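Long-range contacts in MRNA TRANSPORT REGULATOR Mtr2 (Candida albicans, PDB 1Q42), which affects the transport of mRNA from the nucleus to the cytoplasm and interacts with the export factor Mex67: residues H122-V127 with G165-L170; N169-E174 with I183-Y188; F32-L37 with H103-Y108. All coordinates share one frame; numbering follows the deposited sequence.

Interaction 1: residues H122-V127 with G165-L170; sequences HFSAKV and GVDVNL
H122 sets the edge of its imidazole against two side chains of the neighbouring strand. CD2 comes to 3.2 Å from OD1 of N169, while NE2 lies 3.5 Å from OD2 of D167, whose carboxylate plane stands nearly perpendicular to the ring (82°). With CG anti to the backbone N (chi1 168°), the ring edge is turned toward N169 and D167. F123 and V168 form a hydrogen-bonded antiparallel pair: F123 N reaches V168 O at 2.9 Å, and the return bond is equally short. On the opposite side of the sheet from H122, V168 CB sits under one face of the F123 ring, offset toward the rim, 3.6 Å from the centroid in a CH-pi contact. Both valine methyls also touch the ring, CG1 near CE2 and CG2 near CZ, and L33, F36 and L37 of helix 29-40 touch F123 too. S124 returns to the polar side; its OG donates to D167 OD1 at 2.8 Å, approaching from above the carboxylate plane. A125 pairs with V166 through two backbone bonds, its small methyl buried on the same side as F123 and V166. Last comes V127, whose CG1 presses on V166 CG2 at 3.3 Å, tighter than normal carbon contact. These strands, 118-129 and 164-173, are neighbours in the curved sheet of the NTF2-like fold. Their alternation divides the chemistry: F123, A125, V166 and V168 give an apolar side suited to burial, while H122, S124, D167 and N169 make a polar one, where the nearby D167 carboxylate may modestly favour a protonated H122.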
loop_
_atom_site.group_PDB
_atom_site.type_symbol
_atom_site.label_atom_id
_atom_site.label_comp_id
_atom_site.label_asym_id
_atom_site.label_seq_id
_atom_site.Cartn_x
_atom_site.Cartn_y
_atom_site.Cartn_z
ATOM N N HIS A 122 12.782 -0.282 6.151
ATOM C CA HIS A 122 11.807 -0.329 7.221
ATOM C C HIS A 122 11.239 1.066 7.404
ATOM O O HIS A 122 11.982 2.041 7.440
ATOM C CB HIS A 122 12.476 -0.788 8.517
ATOM C CG HIS A 122 11.625 -0.584 9.726
ATOM N ND1 HIS A 122 11.683 0.565 10.492
ATOM C CD2 HIS A 122 10.658 -1.354 10.274
ATOM C CE1 HIS A 122 10.796 0.482 11.468
ATOM N NE2 HIS A 122 10.181 -0.685 11.374
ATOM N N PHE A 123 9.921 1.185 7.495
ATOM C CA PHE A 123 9.340 2.469 7.816
ATOM C C PHE A 123 8.172 2.324 8.770
ATOM O O PHE A 123 7.603 1.246 8.917
ATOM C CB PHE A 123 8.986 3.276 6.545
ATOM C CG PHE A 123 7.761 2.807 5.776
ATOM C CD1 PHE A 123 6.488 3.234 6.141
ATOM C CD2 PHE A 123 7.893 2.022 4.631
ATOM C CE1 PHE A 123 5.369 2.856 5.396
ATOM C CE2 PHE A 123 6.767 1.639 3.893
ATOM C CZ PHE A 123 5.510 2.069 4.287
ATOM N N SER A 124 7.903 3.416 9.472
ATOM C CA SER A 124 6.787 3.515 10.393
ATOM C C SER A 124 5.903 4.659 9.899
ATOM O O SER A 124 6.393 5.591 9.284
ATOM C CB SER A 124 7.311 3.789 11.799
ATOM O OG SER A 124 8.172 2.721 12.212
ATOM N N ALA A 125 4.606 4.542 10.121
ATOM C CA ALA A 125 3.645 5.592 9.773
ATOM C C ALA A 125 2.507 5.548 10.766
ATOM O O ALA A 125 2.405 4.602 11.577
ATOM C CB ALA A 125 3.107 5.393 8.352
ATOM N N LYS A 126 1.678 6.583 10.730
ATOM C CA LYS A 126 0.333 6.507 11.299
ATOM C C LYS A 126 -0.680 6.522 10.173
ATOM O O LYS A 126 -0.449 7.115 9.130
ATOM C CB LYS A 126 0.035 7.597 12.306
ATOM C CG LYS A 126 0.367 9.001 11.929
ATOM C CD LYS A 126 0.484 9.863 13.201
ATOM C CE LYS A 126 0.763 11.304 12.839
ATOM N NZ LYS A 126 0.500 12.235 13.960
ATOM N N VAL A 127 -1.775 5.811 10.374
ATOM C CA VAL A 127 -2.828 5.726 9.370
ATOM C C VAL A 127 -4.173 5.856 10.044
ATOM O O VAL A 127 -4.373 5.356 11.140
ATOM C CB VAL A 127 -2.731 4.419 8.521
ATOM C CG1 VAL A 127 -3.001 3.173 9.339
ATOM C CG2 VAL A 127 -3.702 4.434 7.346
ATOM N N GLY A 165 -1.152 2.723 14.397
ATOM C CA GLY A 165 0.255 2.635 14.091
ATOM C C GLY A 165 0.488 1.541 13.075
ATOM O O GLY A 165 -0.151 0.503 13.130
ATOM N N VAL A 166 1.421 1.784 12.154
ATOM C CA VAL A 166 1.802 0.820 11.131
ATOM C C VAL A 166 3.333 0.712 11.009
ATOM O O VAL A 166 4.036 1.713 11.064
ATOM C CB VAL A 166 1.256 1.214 9.737
ATOM C CG1 VAL A 166 1.594 0.107 8.714
ATOM C CG2 VAL A 166 -0.220 1.407 9.781
ATOM N N ASP A 167 3.830 -0.512 10.858
ATOM C CA ASP A 167 5.236 -0.759 10.511
ATOM C C ASP A 167 5.241 -1.533 9.213
ATOM O O ASP A 167 4.445 -2.462 9.037
ATOM C CB ASP A 167 5.921 -1.604 11.597
ATOM C CG ASP A 167 6.694 -0.775 12.607
ATOM O OD1 ASP A 167 6.563 0.471 12.631
ATOM O OD2 ASP A 167 7.425 -1.318 13.484
ATOM N N VAL A 168 6.131 -1.161 8.302
ATOM C CA VAL A 168 6.192 -1.821 7.019
ATOM C C VAL A 168 7.654 -2.150 6.724
ATOM O O VAL A 168 8.532 -1.316 6.933
ATOM C CB VAL A 168 5.642 -0.917 5.893
ATOM C CG1 VAL A 168 5.758 -1.611 4.555
ATOM C CG2 VAL A 168 4.217 -0.532 6.152
ATOM N N ASN A 169 7.893 -3.373 6.258
ATOM C CA ASN A 169 9.188 -3.795 5.771
ATOM C C ASN A 169 9.060 -4.150 4.287
ATOM O O ASN A 169 8.229 -4.942 3.916
ATOM C CB ASN A 169 9.692 -5.018 6.549
ATOM C CG ASN A 169 10.039 -4.695 7.983
ATOM O OD1 ASN A 169 10.865 -3.830 8.250
ATOM N ND2 ASN A 169 9.407 -5.388 8.910
ATOM N N LEU A 170 9.876 -3.524 3.449
ATOM C CA LEU A 170 9.883 -3.784 2.012
ATOM C C LEU A 170 11.269 -4.285 1.593
ATOM O O LEU A 170 12.280 -3.853 2.150
ATOM C CB LEU A 170 9.612 -2.479 1.250
ATOM C CG LEU A 170 8.302 -1.712 1.457
ATOM C CD1 LEU A 170 8.269 -0.478 0.504
ATOM C CD2 LEU A 170 7.082 -2.556 1.294
#

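Interaction 2: residues N169-E174 with I183-Y188; sequences NLVVDE and INSMDY
L170 and M186 run alongside each other into the buried side of this hairpin, with L170 CD2 3.8 Å from M186 CG. Next along, the same methyl of L170 approaches I183 CG2, and V172 CG2 meets I183 CG1 at 4.2 Å. Branched and flexible apolar chains suit this side because helix 29-40 covers it: F32 touches L170 and V172, and F36 touches I183 and M186. The antiparallel pairing is interrupted at V171 by a classic beta bulge and resumes, shifted by one, with V172 opposite I183. N184 and S185 both face V171, whose O accepts from two amides, N184 N at 2.8 Å and the longer S185 N at 3.3 Å. The extra residue lets I183 still turn its side chain inward, in the bent sheet of the NTF2-like fold. The other side is more open and polar. There V171 CG2 rests against S185 OG, a hydroxyl that a water links to N169 O; the water donates to that carbonyl at 2.8 Å. Further along, the amide ND2 of N169 gives a fairly straight bond to D187 OD2 (3.2 Å, 166°), which it meets on the anti side but 31° out of the carboxylate plane, while OD2 lies nearly in the amide plane of N169. D187 CG, anti to its backbone N (chi1 162°), carries the carboxylate beside that amide, and the same OD2 also forms a salt bridge with R189.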
loop_
_atom_site.group_PDB
_atom_site.type_symbol
_atom_site.label_atom_id
_atom_site.label_comp_id
_atom_site.label_asym_id
_atom_site.label_seq_id
_atom_site.Cartn_x
_atom_site.Cartn_y
_atom_site.Cartn_z
ATOM N N ASN A 169 7.893 -3.373 6.258
ATOM C CA ASN A 169 9.188 -3.795 5.771
ATOM C C ASN A 169 9.060 -4.150 4.287
ATOM O O ASN A 169 8.229 -4.942 3.916
ATOM C CB ASN A 169 9.692 -5.018 6.549
ATOM C CG ASN A 169 10.039 -4.695 7.983
ATOM O OD1 ASN A 169 10.865 -3.830 8.250
ATOM N ND2 ASN A 169 9.407 -5.388 8.910
ATOM N N LEU A 170 9.876 -3.524 3.449
ATOM C CA LEU A 170 9.883 -3.784 2.012
ATOM C C LEU A 170 11.269 -4.285 1.593
ATOM O O LEU A 170 12.280 -3.853 2.150
ATOM C CB LEU A 170 9.612 -2.479 1.250
ATOM C CG LEU A 170 8.302 -1.712 1.457
ATOM C CD1 LEU A 170 8.269 -0.478 0.504
ATOM C CD2 LEU A 170 7.082 -2.556 1.294
ATOM N N VAL A 171 11.319 -5.191 0.633
ATOM C CA VAL A 171 12.542 -5.478 -0.099
ATOM C C VAL A 171 12.247 -5.059 -1.545
ATOM O O VAL A 171 11.313 -5.570 -2.161
ATOM C CB VAL A 171 12.942 -6.950 -0.011
ATOM C CG1 VAL A 171 14.268 -7.173 -0.733
ATOM C CG2 VAL A 171 13.046 -7.394 1.452
ATOM N N VAL A 172 13.017 -4.103 -2.059
ATOM C CA VAL A 172 12.701 -3.415 -3.308
ATOM C C VAL A 172 13.901 -3.425 -4.234
ATOM O O VAL A 172 15.026 -3.321 -3.778
ATOM C CB VAL A 172 12.314 -1.927 -3.048
ATOM C CG1 VAL A 172 11.733 -1.289 -4.309
ATOM C CG2 VAL A 172 11.336 -1.806 -1.886
ATOM N N ASP A 173 13.664 -3.541 -5.536
ATOM C CA ASP A 173 14.747 -3.447 -6.520
ATOM C C ASP A 173 15.424 -2.079 -6.417
ATOM O O ASP A 173 14.767 -1.085 -6.119
ATOM C CB ASP A 173 14.198 -3.636 -7.944
ATOM C CG ASP A 173 13.894 -5.087 -8.283
ATOM O OD1 ASP A 173 14.137 -5.983 -7.450
ATOM O OD2 ASP A 173 13.402 -5.423 -9.385
ATOM N N GLU A 174 16.728 -2.043 -6.704
ATOM C CA GLU A 174 17.572 -0.841 -6.576
ATOM C C GLU A 174 17.003 0.447 -7.177
ATOM O O GLU A 174 17.068 1.517 -6.558
ATOM C CB GLU A 174 18.918 -1.089 -7.264
ATOM C CG GLU A 174 20.013 -1.616 -6.361
ATOM C CD GLU A 174 21.299 -1.865 -7.124
ATOM O OE1 GLU A 174 21.244 -1.922 -8.377
ATOM O OE2 GLU A 174 22.362 -2.002 -6.475
ATOM N N ILE A 183 8.716 -3.826 -6.008
ATOM C CA ILE A 183 8.700 -4.372 -4.644
ATOM C C ILE A 183 8.631 -5.901 -4.677
ATOM O O ILE A 183 7.664 -6.466 -5.186
ATOM C CB ILE A 183 7.528 -3.789 -3.829
ATOM C CG1 ILE A 183 7.638 -2.255 -3.751
ATOM C CG2 ILE A 183 7.524 -4.403 -2.418
ATOM C CD1 ILE A 183 6.422 -1.537 -3.170
ATOM N N ASN A 184 9.680 -6.553 -4.160
ATOM C CA ASN A 184 9.788 -8.012 -4.069
ATOM C C ASN A 184 9.085 -8.619 -2.876
ATOM O O ASN A 184 8.646 -9.758 -2.922
ATOM C CB ASN A 184 11.260 -8.438 -4.011
ATOM C CG ASN A 184 12.056 -7.887 -5.181
ATOM O OD1 ASN A 184 12.844 -6.941 -5.030
ATOM N ND2 ASN A 184 11.803 -8.426 -6.355
ATOM N N SER A 185 9.005 -7.865 -1.793
ATOM C CA SER A 185 8.296 -8.324 -0.604
ATOM C C SER A 185 7.769 -7.152 0.203
ATOM O O SER A 185 8.395 -6.099 0.245
ATOM C CB SER A 185 9.176 -9.235 0.263
ATOM O OG SER A 185 10.247 -8.551 0.868
ATOM N N MET A 186 6.597 -7.349 0.802
ATOM C CA MET A 186 5.958 -6.355 1.669
ATOM C C MET A 186 5.410 -7.058 2.903
ATOM O O MET A 186 4.683 -8.051 2.803
ATOM C CB MET A 186 4.821 -5.609 0.962
ATOM C CG MET A 186 4.029 -4.661 1.891
ATOM S SD MET A 186 2.764 -3.759 1.026
ATOM C CE MET A 186 1.559 -5.015 0.759
ATOM N N ASP A 187 5.797 -6.544 4.065
ATOM C CA ASP A 187 5.286 -6.973 5.349
ATOM C C ASP A 187 4.629 -5.720 5.949
ATOM O O ASP A 187 5.324 -4.794 6.327
ATOM C CB ASP A 187 6.457 -7.508 6.193
ATOM C CG ASP A 187 6.160 -7.596 7.671
ATOM O OD1 ASP A 187 5.003 -7.819 8.076
ATOM O OD2 ASP A 187 7.059 -7.459 8.522
ATOM N N TYR A 188 3.302 -5.704 5.983
ATOM C CA TYR A 188 2.509 -4.582 6.492
ATOM C C TYR A 188 1.824 -5.040 7.775
ATOM O O TYR A 188 1.145 -6.066 7.779
ATOM C CB TYR A 188 1.473 -4.193 5.431
ATOM C CG TYR A 188 0.641 -2.966 5.734
ATOM C CD1 TYR A 188 0.918 -1.740 5.139
ATOM C CD2 TYR A 188 -0.471 -3.045 6.566
ATOM C CE1 TYR A 188 0.141 -0.624 5.409
ATOM C CE2 TYR A 188 -1.238 -1.931 6.847
ATOM C CZ TYR A 188 -0.935 -0.724 6.254
ATOM O OH TYR A 188 -1.701 0.399 6.539
HETATM O O HOH W 1 9.289 -7.444 3.333
#

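Interaction 3: residues F32-L37 with H103-Y108; sequences FLKRFL and HQLTSY
L37 lays a methyl over the face of a histidine ring, an aliphatic partner for a polar group: CD2 lies 4.1 Å from the centroid of H103, 23° off the ring normal. Both nitrogens of that imidazole are engaged as well, ND1 by D41 and NE2 by the hydroxyl of Y188, which should hold the ring in this orientation. L37 CG stands anti to the carbonyl carbon (chi1 -65°), and from there its other branch, CD1, meets L105 CB at 4.0 Å. L105 fills the middle of the contact; its CD2 reaches L33 CB at 4.1 Å and brushes the aliphatic part of K34. At the far end L33 CD1 touches CB of Y108 at 3.7 Å. E30 serves two polar ends here, in a salt bridge with K34 NZ and a hydrogen bond with Y108 OH. L33 and L37, one turn apart on helix 29-40, both point toward strand 101-113, which runs roughly antiparallel to the helix at the edge of the sheet. This is helix-on-sheet packing on the concave side of an NTF2-like fold. No hydrogen bond crosses between the two segments, so the contact rests on apolar surface, with the polar ends of H103, K34 and Y108 satisfied by residues outside them.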
loop_
_atom_site.group_PDB
_atom_site.type_symbol
_atom_site.label_atom_id
_atom_site.label_comp_id
_atom_site.label_asym_id
_atom_site.label_seq_id
_atom_site.Cartn_x
_atom_site.Cartn_y
_atom_site.Cartn_z
ATOM N N PHE A 32 9.860 7.811 -2.902
ATOM C CA PHE A 32 9.349 6.480 -3.243
ATOM C C PHE A 32 8.334 5.990 -2.218
ATOM O O PHE A 32 7.278 5.491 -2.591
ATOM C CB PHE A 32 10.479 5.453 -3.363
ATOM C CG PHE A 32 10.010 4.022 -3.233
ATOM C CD1 PHE A 32 9.200 3.452 -4.211
ATOM C CD2 PHE A 32 10.379 3.249 -2.140
ATOM C CE1 PHE A 32 8.760 2.124 -4.099
ATOM C CE2 PHE A 32 9.943 1.924 -2.028
ATOM C CZ PHE A 32 9.131 1.372 -3.010
ATOM N N LEU A 33 8.654 6.139 -0.937
ATOM C CA LEU A 33 7.741 5.701 0.131
ATOM C C LEU A 33 6.441 6.482 0.114
ATOM O O LEU A 33 5.368 5.917 0.321
ATOM C CB LEU A 33 8.400 5.806 1.510
ATOM C CG LEU A 33 9.591 4.885 1.751
ATOM C CD1 LEU A 33 10.179 5.115 3.146
ATOM C CD2 LEU A 33 9.229 3.399 1.565
ATOM N N LYS A 34 6.533 7.783 -0.137
ATOM C CA LYS A 34 5.340 8.620 -0.198
ATOM C C LYS A 34 4.443 8.230 -1.370
ATOM O O LYS A 34 3.221 8.195 -1.230
ATOM C CB LYS A 34 5.723 10.097 -0.213
ATOM C CG LYS A 34 6.244 10.533 1.140
ATOM C CD LYS A 34 6.759 11.955 1.149
ATOM C CE LYS A 34 6.734 12.507 2.568
ATOM N NZ LYS A 34 7.559 13.729 2.721
ATOM N N ARG A 35 5.046 7.881 -2.498
ATOM C CA ARG A 35 4.297 7.407 -3.657
ATOM C C ARG A 35 3.603 6.065 -3.376
ATOM O O ARG A 35 2.448 5.859 -3.746
ATOM C CB ARG A 35 5.212 7.252 -4.868
ATOM C CG ARG A 35 5.474 8.527 -5.610
ATOM C CD ARG A 35 6.144 8.300 -6.949
ATOM N NE ARG A 35 7.563 7.983 -6.792
ATOM C CZ ARG A 35 8.140 6.815 -7.069
ATOM N NH1 ARG A 35 7.440 5.772 -7.522
ATOM N NH2 ARG A 35 9.449 6.686 -6.879
ATOM N N PHE A 36 4.321 5.159 -2.726
ATOM C CA PHE A 36 3.760 3.864 -2.318
ATOM C C PHE A 36 2.540 4.059 -1.406
ATOM O O PHE A 36 1.464 3.528 -1.657
ATOM C CB PHE A 36 4.840 3.033 -1.636
ATOM C CG PHE A 36 4.321 1.800 -0.990
ATOM C CD1 PHE A 36 3.894 0.731 -1.760
ATOM C CD2 PHE A 36 4.217 1.723 0.383
ATOM C CE1 PHE A 36 3.396 -0.405 -1.155
ATOM C CE2 PHE A 36 3.719 0.581 0.989
ATOM C CZ PHE A 36 3.310 -0.471 0.218
ATOM N N LEU A 37 2.684 4.891 -0.381
ATOM C CA LEU A 37 1.565 5.181 0.513
ATOM C C LEU A 37 0.405 5.883 -0.190
ATOM O O LEU A 37 -0.753 5.589 0.086
ATOM C CB LEU A 37 2.042 6.012 1.713
ATOM C CG LEU A 37 3.023 5.268 2.631
ATOM C CD1 LEU A 37 3.552 6.164 3.746
ATOM C CD2 LEU A 37 2.410 3.979 3.209
ATOM N N HIS A 103 -2.363 7.743 5.244
ATOM C CA HIS A 103 -1.098 7.422 5.918
ATOM C C HIS A 103 -0.229 8.677 6.007
ATOM O O HIS A 103 -0.205 9.504 5.082
ATOM C CB HIS A 103 -0.277 6.403 5.110
ATOM C CG HIS A 103 -0.807 4.997 5.114
ATOM N ND1 HIS A 103 -1.788 4.559 4.244
ATOM C CD2 HIS A 103 -0.455 3.919 5.858
ATOM C CE1 HIS A 103 -2.021 3.272 4.464
ATOM N NE2 HIS A 103 -1.213 2.857 5.428
ATOM N N GLN A 104 0.486 8.820 7.117
ATOM C CA GLN A 104 1.495 9.847 7.286
ATOM C C GLN A 104 2.804 9.128 7.628
ATOM O O GLN A 104 2.898 8.450 8.646
ATOM C CB GLN A 104 1.080 10.802 8.416
ATOM C CG GLN A 104 2.027 11.948 8.668
ATOM C CD GLN A 104 1.604 12.811 9.850
ATOM O OE1 GLN A 104 0.411 12.978 10.109
ATOM N NE2 GLN A 104 2.583 13.356 10.569
ATOM N N LEU A 105 3.786 9.237 6.740
ATOM C CA LEU A 105 5.100 8.639 6.974
ATOM C C LEU A 105 5.762 9.357 8.144
ATOM O O LEU A 105 5.761 10.592 8.179
ATOM C CB LEU A 105 5.941 8.754 5.705
ATOM C CG LEU A 105 7.384 8.229 5.731
ATOM C CD1 LEU A 105 7.414 6.744 5.875
ATOM C CD2 LEU A 105 8.150 8.637 4.444
ATOM N N THR A 106 6.278 8.616 9.133
ATOM C CA THR A 106 6.922 9.263 10.281
ATOM C C THR A 106 8.412 8.979 10.502
ATOM O O THR A 106 9.092 9.800 11.116
ATOM C CB THR A 106 6.134 9.016 11.578
ATOM O OG1 THR A 106 5.929 7.608 11.772
ATOM C CG2 THR A 106 4.736 9.674 11.484
ATOM N N SER A 107 8.912 7.848 10.014
ATOM C CA SER A 107 10.341 7.534 10.072
ATOM C C SER A 107 10.650 6.413 9.095
ATOM O O SER A 107 9.780 5.618 8.747
ATOM C CB SER A 107 10.766 7.094 11.486
ATOM O OG SER A 107 10.045 5.949 11.923
ATOM N N TYR A 108 11.890 6.357 8.639
ATOM C CA TYR A 108 12.319 5.253 7.802
ATOM C C TYR A 108 13.838 5.081 7.857
ATOM O O TYR A 108 14.579 5.970 8.286
ATOM C CB TYR A 108 11.880 5.484 6.355
ATOM C CG TYR A 108 12.508 6.714 5.727
ATOM C CD1 TYR A 108 13.678 6.619 4.977
ATOM C CD2 TYR A 108 11.938 7.979 5.900
ATOM C CE1 TYR A 108 14.257 7.752 4.402
ATOM C CE2 TYR A 108 12.510 9.112 5.329
ATOM C CZ TYR A 108 13.669 8.989 4.585
ATOM O OH TYR A 108 14.245 10.106 4.023
#

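The three contacts belong to one sheet and the helix laid across it. Strand 164-173 is shared by interactions 1 and 2, which both include N169 and L170 and have centres about 12 Å apart. The centre of interaction 3 lies about 8 Å from that of interaction 1, through the adjacent strands 101-113 and 118-129, and about 13 Å from that of interaction 2. Along the chain, interaction 3 closes before interaction 1 opens, and interaction 2 begins where interaction 1 ends. Y188 reaches between them, packing on V166 and V168 and hydrogen-bonded to H103. Together they tie helix 29-40 and four neighbouring strands of the sheet into one core of this NTF2-like fold.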